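Local atomic coordinates of pectate lyase (Pectobacterium carotovorum, PDB entry 4U4B), a protein that probably cleaves polygalacturonate and methylated pectins within the chain by calcium-dependent elimination, leaving oligosaccharides with unsaturated galacturonosyl ends. Residues R48-R53 / I65-S70; K118-E123 / G138-G143. All coordinates share one frame; numbering follows the deposited sequence.

Contact 1. Residues R48-R53 / I65-S70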
ATOM      1  N   ARG A  48      21.012   3.917  -3.982  1.00 12.14           N
ATOM      2  CA  ARG A  48      20.273   4.821  -4.864  1.00 12.79           C
ATOM      3  C   ARG A  48      19.463   3.987  -5.844  1.00 11.10           C
ATOM      4  O   ARG A  48      19.800   2.816  -6.095  1.00  7.46           O
ATOM      5  CB  ARG A  48      21.231   5.749  -5.627  1.00 15.78           C
ATOM      6  CG  ARG A  48      20.568   6.740  -6.617  1.00 22.97           C
ATOM      7  CD  ARG A  48      21.602   7.610  -7.381  1.00 25.91           C
ATOM      8  NE  ARG A  48      22.044   7.060  -8.674  1.00 20.98           N
ATOM      9  CZ  ARG A  48      23.264   6.592  -8.922  1.00 19.65           C
ATOM     10  NH1 ARG A  48      24.194   6.585  -7.974  1.00 19.25           N
ATOM     11  NH2 ARG A  48      23.561   6.130 -10.123  1.00 17.62           N
ATOM     12  N   GLN A  49      18.411   4.576  -6.405  1.00  8.20           N
ATOM     13  CA  GLN A  49      17.614   3.915  -7.441  1.00 10.84           C
ATOM     14  C   GLN A  49      17.294   4.914  -8.536  1.00 13.27           C
ATOM     15  O   GLN A  49      17.012   6.082  -8.265  1.00 13.38           O
ATOM     16  CB  GLN A  49      16.310   3.327  -6.875  1.00  9.17           C
ATOM     17  CG  GLN A  49      16.484   2.415  -5.687  1.00 10.08           C
ATOM     18  CD  GLN A  49      15.152   1.882  -5.195  1.00 10.05           C
ATOM     19  OE1 GLN A  49      14.676   0.847  -5.662  1.00 10.61           O
ATOM     20  NE2 GLN A  49      14.541   2.594  -4.260  1.00 10.48           N
ATOM     21  N   ASP A  50      17.361   4.457  -9.778  1.00 11.44           N
ATOM     22  CA  ASP A  50      17.087   5.304 -10.917  1.00 12.09           C
ATOM     23  C   ASP A  50      15.835   4.838 -11.617  1.00 10.12           C
ATOM     24  O   ASP A  50      15.676   3.646 -11.883  1.00 11.51           O
ATOM     25  CB  ASP A  50      18.246   5.288 -11.910  1.00 13.41           C
ATOM     26  CG  ASP A  50      19.464   5.999 -11.393  1.00 17.81           C
ATOM     27  OD1 ASP A  50      19.320   7.069 -10.748  1.00 16.99           O
ATOM     28  OD2 ASP A  50      20.569   5.480 -11.647  1.00 18.95           O
ATOM     29  N   VAL A  51      14.971   5.788 -11.933  1.00  7.68           N
ATOM     30  CA  VAL A  51      13.800   5.514 -12.732  1.00  9.20           C
ATOM     31  C   VAL A  51      14.007   6.024 -14.150  1.00  8.81           C
ATOM     32  O   VAL A  51      14.269   7.210 -14.348  1.00  8.79           O
ATOM     33  CB  VAL A  51      12.534   6.173 -12.135  1.00  8.44           C
ATOM     34  CG1 VAL A  51      11.340   5.858 -12.996  1.00  8.01           C
ATOM     35  CG2 VAL A  51      12.312   5.711 -10.705  1.00  7.37           C
ATOM     36  N   TYR A  52      13.876   5.118 -15.118  1.00  8.77           N
ATOM     37  CA  TYR A  52      13.960   5.433 -16.534  1.00  8.04           C
ATOM     38  C   TYR A  52      12.626   5.301 -17.238  1.00 10.73           C
ATOM     39  O   TYR A  52      11.817   4.403 -16.947  1.00  9.53           O
ATOM     40  CB  TYR A  52      14.965   4.521 -17.237  1.00  8.59           C
ATOM     41  CG  TYR A  52      16.381   4.717 -16.775  1.00 13.02           C
ATOM     42  CD1 TYR A  52      17.220   5.624 -17.410  1.00 14.56           C
ATOM     43  CD2 TYR A  52      16.876   4.004 -15.694  1.00 14.53           C
ATOM     44  CE1 TYR A  52      18.515   5.817 -16.970  1.00 14.98           C
ATOM     45  CE2 TYR A  52      18.167   4.174 -15.257  1.00 12.83           C
ATOM     46  CZ  TYR A  52      18.979   5.081 -15.891  1.00 16.47           C
ATOM     47  OH  TYR A  52      20.267   5.247 -15.442  1.00 19.45           O
ATOM     48  N   ARG A  53      12.414   6.186 -18.196  1.00  8.78           N
ATOM     49  CA  ARG A  53      11.230   6.160 -19.024  1.00  8.65           C
ATOM     50  C   ARG A  53      11.570   6.402 -20.480  1.00 13.62           C
ATOM     51  O   ARG A  53      12.315   7.335 -20.826  1.00 13.78           O
ATOM     52  CB  ARG A  53      10.228   7.202 -18.555  1.00  7.25           C
ATOM     53  CG  ARG A  53       8.912   7.144 -19.300  1.00  9.47           C
ATOM     54  CD  ARG A  53       8.013   8.285 -18.885  1.00 11.27           C
ATOM     55  NE  ARG A  53       8.445   9.553 -19.480  1.00 11.29           N
ATOM     56  CZ  ARG A  53       8.048  10.742 -19.052  1.00 15.70           C
ATOM     57  NH1 ARG A  53       7.228  10.822 -18.003  1.00 11.48           N
ATOM     58  NH2 ARG A  53       8.486  11.853 -19.656  1.00 13.13           N
ATOM     59  N   ILE A  65      14.106   9.856 -15.244  1.00 11.18           N
ATOM     60  CA  ILE A  65      13.073  10.772 -14.786  1.00 10.62           C
ATOM     61  C   ILE A  65      13.006  10.862 -13.264  1.00 11.42           C
ATOM     62  O   ILE A  65      12.286  11.700 -12.723  1.00 13.24           O
ATOM     63  CB  ILE A  65      11.668  10.385 -15.315  1.00 11.90           C
ATOM     64  CG1 ILE A  65      11.193   9.066 -14.695  1.00  9.55           C
ATOM     65  CG2 ILE A  65      11.658  10.324 -16.843  1.00  9.13           C
ATOM     66  CD1 ILE A  65       9.758   8.753 -15.013  1.00  9.38           C
ATOM     67  N   ALA A  66      13.749  10.021 -12.557  1.00  8.35           N
ATOM     68  CA  ALA A  66      13.783  10.153 -11.101  1.00  9.36           C
ATOM     69  C   ALA A  66      15.054   9.594 -10.500  1.00  9.04           C
ATOM     70  O   ALA A  66      15.613   8.621 -11.002  1.00  8.93           O
ATOM     71  CB  ALA A  66      12.567   9.458 -10.469  1.00 10.73           C
ATOM     72  N   GLU A  67      15.499  10.220  -9.418  1.00 11.40           N
ATOM     73  CA  GLU A  67      16.579   9.696  -8.604  1.00 13.69           C
ATOM     74  C   GLU A  67      16.083   9.533  -7.187  1.00 14.80           C
ATOM     75  O   GLU A  67      15.860  10.510  -6.486  1.00 13.07           O
ATOM     76  CB  GLU A  67      17.802  10.613  -8.657  1.00 12.65           C
ATOM     77  CG  GLU A  67      18.645  10.346  -9.882  1.00 14.47           C
ATOM     78  CD  GLU A  67      19.767  11.358 -10.067  1.00 12.84           C
ATOM     79  OE1 GLU A  67      20.059  12.106  -9.120  1.00 21.08           O
ATOM     80  OE2 GLU A  67      20.348  11.392 -11.164  1.00 13.02           O
ATOM     81  N   LEU A  68      15.900   8.281  -6.783  1.00 11.20           N
ATOM     82  CA  LEU A  68      15.252   7.952  -5.523  1.00 10.19           C
ATOM     83  C   LEU A  68      16.253   7.472  -4.475  1.00 16.55           C
ATOM     84  O   LEU A  68      17.383   7.094  -4.818  1.00 14.60           O
ATOM     85  CB  LEU A  68      14.200   6.880  -5.756  1.00  9.68           C
ATOM     86  CG  LEU A  68      13.229   7.172  -6.896  1.00 10.06           C
ATOM     87  CD1 LEU A  68      12.277   6.012  -7.078  1.00 10.90           C
ATOM     88  CD2 LEU A  68      12.470   8.442  -6.606  1.00 13.26           C
ATOM     89  N   ASN A  69      15.838   7.481  -3.207  1.00 11.12           N
ATOM     90  CA  ASN A  69      16.642   6.892  -2.142  1.00 12.13           C
ATOM     91  C   ASN A  69      16.619   5.367  -2.256  1.00 15.41           C
ATOM     92  O   ASN A  69      16.072   4.820  -3.218  1.00 14.10           O
ATOM     93  CB  ASN A  69      16.157   7.347  -0.756  1.00  8.35           C
ATOM     94  CG  ASN A  69      14.696   6.989  -0.483  1.00 19.13           C
ATOM     95  OD1 ASN A  69      14.169   5.990  -0.987  1.00 18.23           O
ATOM     96  ND2 ASN A  69      14.039   7.806   0.329  1.00 16.63           N
ATOM     97  N   SER A  70      17.199   4.688  -1.269  1.00 13.27           N
ATOM     98  CA  SER A  70      17.382   3.255  -1.346  1.00 15.62           C
ATOM     99  C   SER A  70      16.155   2.467  -0.901  1.00 14.51           C
ATOM    100  O   SER A  70      16.069   1.257  -1.136  1.00 14.84           O
ATOM    101  CB  SER A  70      18.580   2.838  -0.501  1.00 15.32           C
ATOM    102  OG  SER A  70      18.325   3.082   0.863  1.00 12.20           O
TER

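Contact 2. Residues K118-E123 / G138-G143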
ATOM      1  N   LYS A 118       8.204 -15.153 -16.507  1.00 21.12           N
ATOM      2  CA  LYS A 118       8.007 -14.854 -15.098  1.00 19.38           C
ATOM      3  C   LYS A 118       6.905 -15.734 -14.529  1.00 18.37           C
ATOM      4  O   LYS A 118       5.742 -15.636 -14.927  1.00 17.28           O
ATOM      5  CB  LYS A 118       7.686 -13.366 -14.906  1.00 18.56           C
ATOM      6  CG  LYS A 118       7.366 -12.967 -13.485  1.00 20.30           C
ATOM      7  CD  LYS A 118       8.530 -13.225 -12.535  1.00 19.00           C
ATOM      8  CE  LYS A 118       8.154 -12.804 -11.111  1.00 17.52           C
ATOM      9  NZ  LYS A 118       9.263 -12.962 -10.121  1.00 21.03           N
ATOM     10  N   ALA A 119       7.285 -16.597 -13.595  1.00 14.62           N
ATOM     11  CA  ALA A 119       6.344 -17.526 -12.981  1.00 16.49           C
ATOM     12  C   ALA A 119       5.633 -16.921 -11.774  1.00 18.29           C
ATOM     13  O   ALA A 119       6.152 -16.020 -11.120  1.00 18.73           O
ATOM     14  CB  ALA A 119       7.065 -18.794 -12.572  1.00 16.36           C
ATOM     15  N   ALA A 120       4.433 -17.419 -11.501  1.00 14.04           N
ATOM     16  CA  ALA A 120       3.769 -17.179 -10.230  1.00 13.97           C
ATOM     17  C   ALA A 120       3.880 -18.428  -9.374  1.00 17.15           C
ATOM     18  O   ALA A 120       3.848 -19.550  -9.896  1.00 18.95           O
ATOM     19  CB  ALA A 120       2.304 -16.817 -10.431  1.00 13.09           C
ATOM     20  N   SER A 121       4.021 -18.237  -8.070  1.00 14.52           N
ATOM     21  CA  SER A 121       3.922 -19.337  -7.136  1.00 16.28           C
ATOM     22  C   SER A 121       2.596 -20.057  -7.367  1.00 15.28           C
ATOM     23  O   SER A 121       1.562 -19.410  -7.577  1.00 13.11           O
ATOM     24  CB  SER A 121       4.022 -18.834  -5.700  1.00 17.99           C
ATOM     25  OG  SER A 121       3.559 -19.824  -4.796  1.00 29.91           O
ATOM     26  N   PRO A 122       2.626 -21.397  -7.372  1.00 14.45           N
ATOM     27  CA  PRO A 122       1.400 -22.186  -7.532  1.00 15.62           C
ATOM     28  C   PRO A 122       0.378 -21.815  -6.465  1.00 16.31           C
ATOM     29  O   PRO A 122      -0.830 -21.847  -6.698  1.00 19.51           O
ATOM     30  CB  PRO A 122       1.885 -23.631  -7.359  1.00 15.90           C
ATOM     31  CG  PRO A 122       3.307 -23.587  -7.749  1.00 16.01           C
ATOM     32  CD  PRO A 122       3.822 -22.252  -7.280  1.00 14.87           C
ATOM     33  N   GLU A 123       0.868 -21.419  -5.300  1.00 14.62           N
ATOM     34  CA  GLU A 123      -0.020 -21.110  -4.194  1.00 19.75           C
ATOM     35  C   GLU A 123      -0.743 -19.762  -4.332  1.00 19.49           C
ATOM     36  O   GLU A 123      -1.629 -19.457  -3.533  1.00 13.23           O
ATOM     37  CB  GLU A 123       0.755 -21.160  -2.885  1.00 19.08           C
ATOM     38  CG  GLU A 123       1.398 -22.517  -2.642  1.00 26.14           C
ATOM     39  CD  GLU A 123       1.752 -22.715  -1.200  1.00 33.55           C
ATOM     40  OE1 GLU A 123       1.089 -23.531  -0.529  1.00 48.13           O
ATOM     41  OE2 GLU A 123       2.678 -22.038  -0.728  1.00 36.29           O
ATOM     42  N   GLY A 138       4.179 -12.990  -9.121  1.00 11.51           N
ATOM     43  CA  GLY A 138       4.622 -12.763 -10.490  1.00  9.39           C
ATOM     44  C   GLY A 138       3.756 -11.818 -11.305  1.00 11.71           C
ATOM     45  O   GLY A 138       3.720 -11.905 -12.530  1.00 11.71           O
ATOM     46  N   GLY A 139       3.062 -10.906 -10.629  1.00  8.74           N
ATOM     47  CA  GLY A 139       2.287  -9.888 -11.320  1.00 10.86           C
ATOM     48  C   GLY A 139       0.885 -10.275 -11.781  1.00 13.69           C
ATOM     49  O   GLY A 139       0.234  -9.500 -12.494  1.00 10.60           O
ATOM     50  N   ILE A 140       0.402 -11.450 -11.378  1.00  8.51           N
ATOM     51  CA  ILE A 140      -0.932 -11.880 -11.806  1.00  9.74           C
ATOM     52  C   ILE A 140      -1.991 -11.058 -11.110  1.00  9.19           C
ATOM     53  O   ILE A 140      -1.711 -10.377 -10.126  1.00  9.78           O
ATOM     54  CB  ILE A 140      -1.226 -13.377 -11.501  1.00  7.25           C
ATOM     55  CG1 ILE A 140      -1.318 -13.593  -9.993  1.00  7.36           C
ATOM     56  CG2 ILE A 140      -0.196 -14.269 -12.124  1.00 10.14           C
ATOM     57  CD1 ILE A 140      -1.475 -15.056  -9.565  1.00 12.87           C
ATOM     58  N   THR A 141      -3.215 -11.151 -11.616  1.00  9.33           N
ATOM     59  CA  THR A 141      -4.364 -10.522 -10.995  1.00  8.31           C
ATOM     60  C   THR A 141      -5.293 -11.536 -10.322  1.00 11.75           C
ATOM     61  O   THR A 141      -5.682 -12.544 -10.927  1.00 10.56           O
ATOM     62  CB  THR A 141      -5.187  -9.732 -12.023  1.00 13.03           C
ATOM     63  OG1 THR A 141      -4.329  -8.841 -12.754  1.00 17.00           O
ATOM     64  CG2 THR A 141      -6.276  -8.930 -11.321  1.00 11.44           C
ATOM     65  N   LEU A 142      -5.668 -11.243  -9.084  1.00 10.86           N
ATOM     66  CA  LEU A 142      -6.612 -12.078  -8.343  1.00 13.74           C
ATOM     67  C   LEU A 142      -7.708 -11.199  -7.760  1.00 17.36           C
ATOM     68  O   LEU A 142      -7.509  -9.987  -7.589  1.00 10.51           O
ATOM     69  CB  LEU A 142      -5.912 -12.844  -7.214  1.00  7.23           C
ATOM     70  CG  LEU A 142      -4.883 -13.905  -7.603  1.00 13.22           C
ATOM     71  CD1 LEU A 142      -4.344 -14.567  -6.346  1.00 10.20           C
ATOM     72  CD2 LEU A 142      -5.510 -14.935  -8.528  1.00 13.61           C
ATOM     73  N   GLY A 143      -8.849 -11.807  -7.429  1.00  9.13           N
ATOM     74  CA  GLY A 143      -9.904 -11.089  -6.755  1.00  8.97           C
ATOM     75  C   GLY A 143     -11.063 -11.960  -6.311  1.00 14.90           C
ATOM     76  O   GLY A 143     -11.339 -12.994  -6.912  1.00 11.78           O
TER
HETATM   77  O   HOH W   1       3.662 -14.482 -13.728  1.00 15.96           O

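Contact 1. Residues R48-R53 / I65-S70
CG2 of I65 lies over the centre of one face of the R53 guanidinium, 4.2 Å above its plane. The polar end of that arginine turns to D77 and T79. The side-chain amide of Q49 meets the other segment at its edge. NE2 gives a nearly straight hydrogen bond (169°) to O of N69 at 2.9 Å, and the acceptor lies in the amide plane. NE2 also bonds O of D72 and OE1 takes a bond from W39, which should fix the rotation of the amide. The side chains of D50 and E67 run side by side, pointing the same way, with OD1 of D50 3.5 Å from CG of E67. Their carboxylate planes are 53° apart. K64 pairs with D50 and probably does most to offset the like charges; R48 adds a long, weak salt bridge to D50 from its guanidinium edge.

V51 carries the apolar side. With CG1 anti to the backbone N (chi1 -180°), its branches part: CG1 meets CG1 of I65 and CG2 meets CD1 of L68, each at 3.6 Å. CB rests on CB of A66.

Q49 and L68 exchange two hydrogen bonds. I65 and A66 both face V51 in a classic beta bulge: N of I65 bonds O of V51 at 2.8 Å, N of A66 weakly.

The pair is a beta hairpin in a four-stranded antiparallel sheet, with strand 63-68 outermost and strand 87-94 beyond strand 46-54. F75 of strand 74-77 packs on I65, A66 and L68; L37 and W39 of strand 35-41 touch V51 and L68.

Contact 2. Residues K118-E123 / G138-G143
K118 lays its aliphatic chain against G138, with CE 3.6 Å from CA of the glycine. The chain starts with CG anti to the backbone N (chi1 176°) and bends at chi2 (61°), which carries CE alongside that CA. The bare CA of G138 lets O of A119 come within 3.7 Å, and the backbone there has positive phi. A120 adds a small apolar touch, its CB 4.0 Å from CG2 of I140.

No direct hydrogen bond crosses between the segments. One water joins them, donating to O of K118 at 2.7 Å and to O of G138 at 2.8 Å.

Outside both segments, D136 pairs with NZ of K118 in a salt bridge and accepts from N of G138, and its backbone bonds S121. The C124-C137 disulfide ties the end of 118-123 to the start of 138-143. OG of S121 accepts from N of E123 in an ST turn. I140 packs on L167 of strand 167-169. The loop before strand 128-131 thus lies against the chain leading into strand 141-142, at the start of the parallel beta-helix.

The chemistry is that of a thin surface contact bridged by one water and by D136, with a slight apolar part.

Contact 1 comes first along the chain, and contact 2 opens only after it has closed. Their centres are 26 Å apart, and their nearest atoms are about 15 Å apart, so they do not touch. They share no sheet. Contact 1 belongs to the four-stranded antiparallel sheet of the N-terminal part. Contact 2 lies where the chain, after strand 99-106, enters the stacked parallel strands of the right-handed beta-helix expected of a polysaccharide lyase 3 enzyme. There, strand 141-142 pairs with strand 167-169. Both contacts lie away from the calcium ligands, among them D194 and N216. They thus describe two separately built parts of one chain.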